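Local atomic coordinates of glucokinase (Thermus thermophilus, PDB entry 3VOV), a protein that probably phosphorylates glucose and other hexoses with ATP, as a zinc-containing sugar kinase of the ROK family. Residues P101-N106 and L291-E296. Sequence-based numbering, arbitrary orientation.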
loop_
_atom_site.group_PDB
_atom_site.type_symbol
_atom_site.label_atom_id
_atom_site.label_comp_id
_atom_site.label_asym_id
_atom_site.label_seq_id
_atom_site.Cartn_x
_atom_site.Cartn_y
_atom_site.Cartn_z
ATOM N N PRO B 101 23.689 -26.325 -34.130
ATOM C CA PRO B 101 22.534 -25.512 -33.719
ATOM C C PRO B 101 22.812 -24.872 -32.344
ATOM O O PRO B 101 23.489 -25.470 -31.491
ATOM C CB PRO B 101 21.384 -26.531 -33.659
ATOM C CG PRO B 101 22.057 -27.835 -33.373
ATOM C CD PRO B 101 23.387 -27.766 -34.122
ATOM N N VAL B 102 22.355 -23.635 -32.187
ATOM C CA VAL B 102 22.548 -22.855 -30.979
ATOM C C VAL B 102 21.161 -22.569 -30.386
ATOM O O VAL B 102 20.239 -22.166 -31.120
ATOM C CB VAL B 102 23.264 -21.521 -31.306
ATOM C CG1 VAL B 102 23.239 -20.591 -30.101
ATOM C CG2 VAL B 102 24.697 -21.763 -31.758
ATOM N N PHE B 103 21.032 -22.777 -29.070
ATOM C CA PHE B 103 19.801 -22.518 -28.335
ATOM C C PHE B 103 20.064 -21.451 -27.262
ATOM O O PHE B 103 20.907 -21.631 -26.385
ATOM C CB PHE B 103 19.276 -23.837 -27.715
ATOM C CG PHE B 103 18.922 -24.899 -28.746
ATOM C CD1 PHE B 103 17.689 -24.866 -29.390
ATOM C CD2 PHE B 103 19.838 -25.902 -29.086
ATOM C CE1 PHE B 103 17.354 -25.835 -30.355
ATOM C CE2 PHE B 103 19.527 -26.886 -30.053
ATOM C CZ PHE B 103 18.273 -26.858 -30.682
ATOM N N LEU B 104 19.363 -20.325 -27.359
ATOM C CA LEU B 104 19.559 -19.191 -26.469
ATOM C C LEU B 104 18.667 -19.305 -25.235
ATOM O O LEU B 104 17.547 -19.797 -25.321
ATOM C CB LEU B 104 19.086 -17.929 -27.173
ATOM C CG LEU B 104 19.788 -17.466 -28.434
ATOM C CD1 LEU B 104 19.392 -15.995 -28.650
ATOM C CD2 LEU B 104 21.286 -17.588 -28.314
ATOM N N GLU B 105 19.136 -18.794 -24.108
ATOM C CA GLU B 105 18.290 -18.766 -22.938
ATOM C C GLU B 105 18.708 -17.580 -22.073
ATOM O O GLU B 105 19.876 -17.178 -22.065
ATOM C CB GLU B 105 18.384 -20.089 -22.178
ATOM C CG GLU B 105 17.425 -20.213 -20.929
ATOM C CD GLU B 105 15.975 -19.975 -21.284
ATOM O OE1 GLU B 105 15.542 -18.785 -21.342
ATOM O OE2 GLU B 105 15.259 -20.977 -21.488
ATOM N N ASN B 106 17.735 -16.984 -21.407
ATOM C CA ASN B 106 17.992 -15.922 -20.437
ATOM C C ASN B 106 18.747 -16.543 -19.241
ATOM O O ASN B 106 18.467 -17.679 -18.838
ATOM C CB ASN B 106 16.633 -15.324 -20.042
ATOM C CG ASN B 106 16.635 -14.744 -18.675
ATOM O OD1 ASN B 106 17.206 -13.663 -18.449
ATOM N ND2 ASN B 106 15.990 -15.420 -17.743
ATOM N N LEU B 291 22.002 -27.452 -20.249
ATOM C CA LEU B 291 20.754 -28.201 -20.196
ATOM C C LEU B 291 19.725 -27.740 -21.201
ATOM O O LEU B 291 18.934 -28.544 -21.735
ATOM C CB LEU B 291 20.129 -28.099 -18.828
ATOM C CG LEU B 291 20.630 -29.038 -17.762
ATOM C CD1 LEU B 291 20.213 -28.381 -16.418
ATOM C CD2 LEU B 291 19.980 -30.427 -17.962
ATOM N N THR B 292 19.713 -26.446 -21.467
ATOM C CA THR B 292 18.854 -25.919 -22.543
ATOM C C THR B 292 19.077 -26.677 -23.837
ATOM O O THR B 292 18.130 -27.208 -24.427
ATOM C CB THR B 292 19.042 -24.358 -22.700
ATOM O OG1 THR B 292 18.670 -23.753 -21.469
ATOM C CG2 THR B 292 18.185 -23.760 -23.822
ATOM N N ALA B 293 20.328 -26.732 -24.288
ATOM C CA ALA B 293 20.646 -27.433 -25.552
ATOM C C ALA B 293 20.378 -28.950 -25.420
ATOM O O ALA B 293 19.893 -29.612 -26.346
ATOM C CB ALA B 293 22.133 -27.175 -25.936
ATOM N N TYR B 294 20.725 -29.512 -24.276
ATOM C CA TYR B 294 20.599 -30.970 -24.061
ATOM C C TYR B 294 19.125 -31.420 -24.180
ATOM O O TYR B 294 18.762 -32.390 -24.918
ATOM C CB TYR B 294 21.191 -31.328 -22.675
ATOM C CG TYR B 294 21.112 -32.812 -22.386
ATOM C CD1 TYR B 294 19.993 -33.378 -21.778
ATOM C CD2 TYR B 294 22.144 -33.651 -22.789
ATOM C CE1 TYR B 294 19.936 -34.795 -21.528
ATOM C CE2 TYR B 294 22.095 -35.018 -22.568
ATOM C CZ TYR B 294 21.012 -35.584 -21.938
ATOM O OH TYR B 294 21.038 -36.946 -21.770
ATOM N N LEU B 295 18.258 -30.721 -23.454
ATOM C CA LEU B 295 16.840 -31.029 -23.480
ATOM C C LEU B 295 16.216 -30.685 -24.843
ATOM O O LEU B 295 15.324 -31.358 -25.278
ATOM C CB LEU B 295 16.097 -30.328 -22.325
ATOM C CG LEU B 295 16.613 -30.786 -20.947
ATOM C CD1 LEU B 295 16.104 -29.878 -19.826
ATOM C CD2 LEU B 295 16.295 -32.297 -20.603
ATOM N N GLU B 296 16.671 -29.640 -25.520
ATOM C CA GLU B 296 16.146 -29.405 -26.858
ATOM C C GLU B 296 16.481 -30.557 -27.784
ATOM O O GLU B 296 15.628 -31.012 -28.524
ATOM C CB GLU B 296 16.697 -28.116 -27.464
ATOM C CG GLU B 296 15.997 -26.904 -26.957
ATOM C CD GLU B 296 14.726 -26.607 -27.769
ATOM O OE1 GLU B 296 14.099 -25.578 -27.467
ATOM O OE2 GLU B 296 14.386 -27.377 -28.710
HETATM O O HOH W 1 15.792 -23.422 -21.459
#
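Strand 102-106 and the segment 291-296 of helix 284-299 pass 8.1 Å apart at their axes, with 128° between their N-to-C directions, and draw nearest where the CA atoms of Phe103 and Ala293 lie 5.7 Å apart. Phe103 and Glu296 illustrate how an acidic side chain can pack through its methylenes. Glu296 CB sits over the ring face, 3.7 Å from the centroid of Phe103 in a CH-pi contact, and CG follows at 3.6 Å from Phe103 CD1. With a bend at chi2 (-86°), the Glu296 chain runs on over the CD1-CE1 side of the ring, where its carboxylate lies 11° from the ring plane. On its CD2 side the ring reaches Ala293, CB lying 4.1 Å from CD2 of Phe103. In this actin-like ATPase fold the strand is the outermost, beside 61-65, of the five-stranded sheet centred on strand 3-8, and the C-terminal helix returns to pack on that sheet. Farther along, Thr292 turns CG2 toward CB of both Phe103 and Glu105, while its OG1 bonds to the carbonyl of Gly288. A water links the two polar ends, donating to Thr292 OG1 (2.9 Å) and Glu105 OE2. The latter oxygen also salt-bridges Arg148.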